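Local coordinates for putative activator of HSP90 (Plasmodium falciparum, PDB 3N72), which probably binds the chaperone Hsp90 and stimulates its ATPase activity, the piece here being its N-terminal Aha1 domain, at residues F99-I113 and K135-E147. Residues are numbered along the deposited sequence; the frame is centred on the assembly and turned at random. Where two conformers were deposited one is given.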
# COMPACT_ATOMS: atom_id res chain seq x y z
N PHE B 99 18.38 -9.36 -21.51
CA PHE B 99 18.72 -8.33 -20.53
C PHE B 99 18.25 -8.85 -19.16
O PHE B 99 17.06 -8.87 -18.90
CB PHE B 99 18.03 -7.00 -20.93
CG PHE B 99 18.33 -5.86 -20.01
CD1 PHE B 99 19.54 -5.20 -20.06
CD2 PHE B 99 17.39 -5.48 -19.06
CE1 PHE B 99 19.80 -4.12 -19.17
CE2 PHE B 99 17.64 -4.47 -18.19
CZ PHE B 99 18.83 -3.78 -18.22
N SER B 100 19.17 -9.26 -18.30
CA SER B 100 18.79 -10.02 -17.13
C SER B 100 19.64 -9.68 -15.90
O SER B 100 20.68 -9.01 -16.01
CB SER B 100 18.92 -11.51 -17.44
OG SER B 100 20.29 -11.90 -17.49
N THR B 101 19.21 -10.17 -14.74
CA THR B 101 20.07 -10.04 -13.55
C THR B 101 21.53 -10.47 -13.85
O THR B 101 22.49 -9.77 -13.48
CB THR B 101 19.50 -10.83 -12.35
OG1 THR B 101 18.13 -10.49 -12.17
CG2 THR B 101 20.26 -10.47 -11.04
N PHE B 102 21.69 -11.61 -14.52
CA PHE B 102 23.01 -12.20 -14.79
C PHE B 102 23.80 -11.37 -15.81
O PHE B 102 24.98 -11.06 -15.58
CB PHE B 102 22.86 -13.66 -15.31
CG PHE B 102 21.77 -14.48 -14.61
CD1 PHE B 102 21.57 -14.40 -13.23
CD2 PHE B 102 20.97 -15.36 -15.36
CE1 PHE B 102 20.56 -15.17 -12.60
CE2 PHE B 102 19.98 -16.14 -14.76
CZ PHE B 102 19.77 -16.04 -13.36
N SER B 103 23.16 -10.99 -16.91
CA SER B 103 23.88 -10.30 -18.01
C SER B 103 24.16 -8.83 -17.68
O SER B 103 25.08 -8.23 -18.24
CB SER B 103 23.13 -10.41 -19.33
OG SER B 103 21.92 -9.67 -19.30
N LEU B 104 23.36 -8.25 -16.79
CA LEU B 104 23.60 -6.87 -16.38
C LEU B 104 24.83 -6.76 -15.48
O LEU B 104 25.56 -5.79 -15.56
CB LEU B 104 22.38 -6.26 -15.68
CG LEU B 104 22.47 -4.79 -15.26
CD1 LEU B 104 22.87 -3.92 -16.45
CD2 LEU B 104 21.14 -4.32 -14.73
N GLU B 105 25.06 -7.79 -14.66
CA GLU B 105 26.12 -7.78 -13.66
C GLU B 105 27.46 -7.62 -14.34
O GLU B 105 28.27 -6.76 -13.96
CB GLU B 105 26.08 -9.07 -12.82
N GLU B 106 27.66 -8.42 -15.39
CA GLU B 106 28.85 -8.31 -16.23
C GLU B 106 28.74 -7.29 -17.38
O GLU B 106 29.69 -7.15 -18.16
CB GLU B 106 29.23 -9.70 -16.78
N ASN B 107 27.59 -6.61 -17.49
CA ASN B 107 27.29 -5.66 -18.59
C ASN B 107 27.64 -6.22 -19.99
O ASN B 107 27.97 -5.47 -20.92
CB ASN B 107 27.99 -4.31 -18.35
CG ASN B 107 27.18 -3.11 -18.82
OD1 ASN B 107 27.72 -2.23 -19.49
ND2 ASN B 107 25.88 -3.05 -18.46
N ASP B 108 27.57 -7.55 -20.13
CA ASP B 108 28.06 -8.23 -21.33
C ASP B 108 26.99 -8.78 -22.28
O ASP B 108 27.29 -9.62 -23.15
CB ASP B 108 29.06 -9.32 -20.96
CG ASP B 108 28.50 -10.35 -19.99
OD1 ASP B 108 29.32 -11.13 -19.45
OD2 ASP B 108 27.26 -10.40 -19.74
N TYR B 109 25.75 -8.31 -22.15
CA TYR B 109 24.66 -8.80 -22.99
C TYR B 109 24.80 -8.33 -24.45
O TYR B 109 25.36 -7.25 -24.73
CB TYR B 109 23.30 -8.41 -22.42
CG TYR B 109 23.10 -6.94 -22.17
CD1 TYR B 109 22.58 -6.11 -23.17
CD2 TYR B 109 23.37 -6.38 -20.91
CE1 TYR B 109 22.37 -4.75 -22.94
CE2 TYR B 109 23.17 -5.04 -20.67
CZ TYR B 109 22.68 -4.22 -21.68
OH TYR B 109 22.46 -2.89 -21.40
N ALA B 110 24.29 -9.15 -25.37
CA ALA B 110 24.26 -8.82 -26.81
C ALA B 110 23.25 -7.73 -27.14
O ALA B 110 22.15 -7.70 -26.59
CB ALA B 110 23.93 -10.06 -27.65
N ILE B 111 23.63 -6.85 -28.06
CA ILE B 111 22.71 -5.89 -28.67
C ILE B 111 22.86 -6.09 -30.17
O ILE B 111 23.94 -5.87 -30.73
CB ILE B 111 23.03 -4.43 -28.25
CG1 ILE B 111 22.96 -4.26 -26.73
CG2 ILE B 111 22.05 -3.44 -28.89
CD1 ILE B 111 23.62 -3.01 -26.24
N ASN B 112 21.82 -6.60 -30.81
CA ASN B 112 21.86 -6.91 -32.24
C ASN B 112 21.13 -5.82 -33.00
O ASN B 112 19.93 -5.63 -32.80
CB ASN B 112 21.25 -8.27 -32.50
CG ASN B 112 21.96 -9.38 -31.73
OD1 ASN B 112 23.20 -9.43 -31.68
ND2 ASN B 112 21.18 -10.25 -31.07
N ILE B 113 21.87 -5.12 -33.87
CA ILE B 113 21.31 -4.00 -34.64
C ILE B 113 21.31 -4.36 -36.11
O ILE B 113 22.34 -4.81 -36.65
CB ILE B 113 22.08 -2.68 -34.40
CG1 ILE B 113 22.00 -2.29 -32.91
CG2 ILE B 113 21.48 -1.54 -35.25
CD1 ILE B 113 22.99 -1.23 -32.50
N LYS B 135 25.78 1.09 -29.30
CA LYS B 135 25.67 -0.00 -28.34
C LYS B 135 26.15 0.46 -26.96
O LYS B 135 25.50 0.19 -25.95
CB LYS B 135 26.48 -1.22 -28.83
CG LYS B 135 25.85 -1.91 -30.01
CD LYS B 135 26.53 -3.22 -30.37
CE LYS B 135 26.01 -3.75 -31.72
NZ LYS B 135 26.35 -5.18 -31.96
N GLU B 136 27.26 1.20 -26.92
CA GLU B 136 27.77 1.71 -25.65
C GLU B 136 26.71 2.59 -24.97
O GLU B 136 26.47 2.46 -23.76
CB GLU B 136 29.07 2.50 -25.86
CG GLU B 136 30.31 1.63 -26.01
CD GLU B 136 31.52 2.35 -26.63
OE1 GLU B 136 31.45 3.56 -26.97
OE2 GLU B 136 32.56 1.67 -26.79
N LYS B 137 26.06 3.47 -25.73
CA LYS B 137 25.11 4.43 -25.16
C LYS B 137 23.82 3.74 -24.70
O LYS B 137 23.21 4.14 -23.68
CB LYS B 137 24.80 5.56 -26.14
CG LYS B 137 26.06 6.38 -26.53
CD LYS B 137 26.40 7.50 -25.56
CE LYS B 137 27.90 7.84 -25.62
NZ LYS B 137 28.68 7.02 -24.63
N ILE B 138 23.40 2.71 -25.44
CA ILE B 138 22.23 1.90 -25.03
C ILE B 138 22.52 1.23 -23.68
O ILE B 138 21.66 1.25 -22.76
CB ILE B 138 21.82 0.86 -26.12
CG1 ILE B 138 21.13 1.57 -27.30
CG2 ILE B 138 20.84 -0.21 -25.56
CD1 ILE B 138 21.19 0.83 -28.62
N LYS B 139 23.71 0.65 -23.54
CA LYS B 139 24.07 -0.01 -22.27
C LYS B 139 24.11 1.00 -21.12
O LYS B 139 23.63 0.72 -20.00
CB LYS B 139 25.40 -0.78 -22.39
CG LYS B 139 25.28 -2.05 -23.24
CD LYS B 139 26.49 -2.95 -23.13
CE LYS B 139 26.24 -4.27 -23.83
NZ LYS B 139 27.41 -5.21 -23.69
N GLU B 140 24.65 2.19 -21.39
CA GLU B 140 24.69 3.25 -20.37
C GLU B 140 23.27 3.65 -19.96
O GLU B 140 23.00 3.85 -18.77
CB GLU B 140 25.46 4.45 -20.91
CG GLU B 140 25.86 5.46 -19.90
CD GLU B 140 26.55 6.68 -20.53
OE1 GLU B 140 27.55 7.15 -19.94
OE2 GLU B 140 26.09 7.16 -21.61
N CYS B 141 22.38 3.76 -20.95
CA CYS B 141 20.98 4.08 -20.73
C CYS B 141 20.31 3.11 -19.75
O CYS B 141 19.52 3.52 -18.90
CB CYS B 141 20.23 4.03 -22.06
SG CYS B 141 18.54 4.64 -21.97
N LEU B 142 20.64 1.83 -19.89
CA LEU B 142 19.99 0.74 -19.14
C LEU B 142 20.71 0.31 -17.85
O LEU B 142 20.15 -0.49 -17.05
CB LEU B 142 19.78 -0.49 -20.03
CG LEU B 142 18.80 -0.32 -21.20
CD1 LEU B 142 18.79 -1.59 -22.01
CD2 LEU B 142 17.40 -0.02 -20.67
N LYS B 143 21.91 0.84 -17.62
CA LYS B 143 22.79 0.31 -16.58
C LYS B 143 22.25 0.40 -15.15
O LYS B 143 22.61 -0.42 -14.31
CB LYS B 143 24.19 0.94 -16.66
CG LYS B 143 24.25 2.40 -16.26
CD LYS B 143 25.69 2.92 -16.34
CE LYS B 143 25.73 4.43 -16.10
NZ LYS B 143 27.12 4.93 -15.89
N ASN B 144 21.37 1.36 -14.88
CA ASN B 144 20.80 1.54 -13.53
C ASN B 144 19.50 0.76 -13.28
O ASN B 144 18.83 0.95 -12.26
CB ASN B 144 20.57 3.03 -13.22
CG ASN B 144 21.86 3.81 -13.13
OD1 ASN B 144 22.95 3.25 -13.08
ND2 ASN B 144 21.73 5.13 -13.09
N PHE B 145 19.17 -0.15 -14.19
CA PHE B 145 17.90 -0.86 -14.10
C PHE B 145 17.72 -1.52 -12.75
O PHE B 145 16.64 -1.39 -12.14
CB PHE B 145 17.76 -1.91 -15.20
CG PHE B 145 16.46 -2.65 -15.15
CD1 PHE B 145 15.36 -2.15 -15.80
CD2 PHE B 145 16.33 -3.81 -14.39
CE1 PHE B 145 14.11 -2.81 -15.73
CE2 PHE B 145 15.10 -4.50 -14.33
CZ PHE B 145 14.00 -4.00 -14.97
N GLN B 146 18.73 -2.25 -12.29
CA GLN B 146 18.61 -3.04 -11.07
C GLN B 146 18.49 -2.12 -9.88
O GLN B 146 17.64 -2.34 -9.01
CB GLN B 146 19.80 -3.98 -10.88
CG GLN B 146 19.67 -4.83 -9.58
CD GLN B 146 20.77 -5.85 -9.46
OE1 GLN B 146 20.73 -6.88 -10.10
NE2 GLN B 146 21.78 -5.56 -8.66
N GLU B 147 19.35 -1.10 -9.82
CA GLU B 147 19.20 -0.11 -8.73
C GLU B 147 17.83 0.57 -8.71
O GLU B 147 17.20 0.69 -7.62
CB GLU B 147 20.36 0.90 -8.71
CG GLU B 147 21.72 0.21 -8.50
CD GLU B 147 21.73 -0.77 -7.33
OE1 GLU B 147 21.27 -0.40 -6.22
OE2 GLU B 147 22.19 -1.93 -7.51
O HOH W 1 22.27 -7.19 -12.03
O HOH W 2 23.42 -1.87 -19.13
O HOH W 3 26.49 -6.93 -29.18
O HOH W 4 24.75 -5.68 -34.46
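Residues 99-113 leave strand 87-100, make one short helix and a loop, and enter strand 112-115, running antiparallel to 135-147, with CA atoms 6.6 Å apart at Ile111 and Lys135 and 7.6 Å at Thr101 and Gln146. In this N-terminal domain of the Aha1 family, the contact joins that strand connection to the end of helix 120-142 and the start of helix 145-161. Lys139 does most of the polar work. Its extended chain slides past Tyr109, laying CE over one ring face, 4.1 Å from the centroid, with NZ above the same face in a cation-pi contact. Lys139 NZ then donates to two loop carbonyls, Asn107 O at 2.8 Å and Tyr109 O, the latter in the carbonyl plane on a lone pair. With chi1 at 55°, CG between the backbone N and carbonyl carbon, the tyrosine ring sits between Phe99 CD1 on one face and Lys139 CE on the other. One turn earlier, Lys135 passes Ile113 CD1 and reaches Ile111 O almost head-on (Lys135 NZ to O 2.8 Å, C=O...N angle 176°), while Ile111 CD1 packs on Lys139 CG and Ile138 CG2. At the other end Phe99 points its edge at the face of Phe145, planes at 85°, and Leu142 CD1 lies over the Phe99 ring; Phe70 and Tyr29 also meet Phe145. Leu104 CD2 rests on Gln146 CB, and Asn68 ND2 holds Gln146 OE1. Between the lysine grip and this aromatic cluster one water links the two segments, bonded to Asn107 ND2, Tyr109 OH and, at 2.7 Å, Lys139 O.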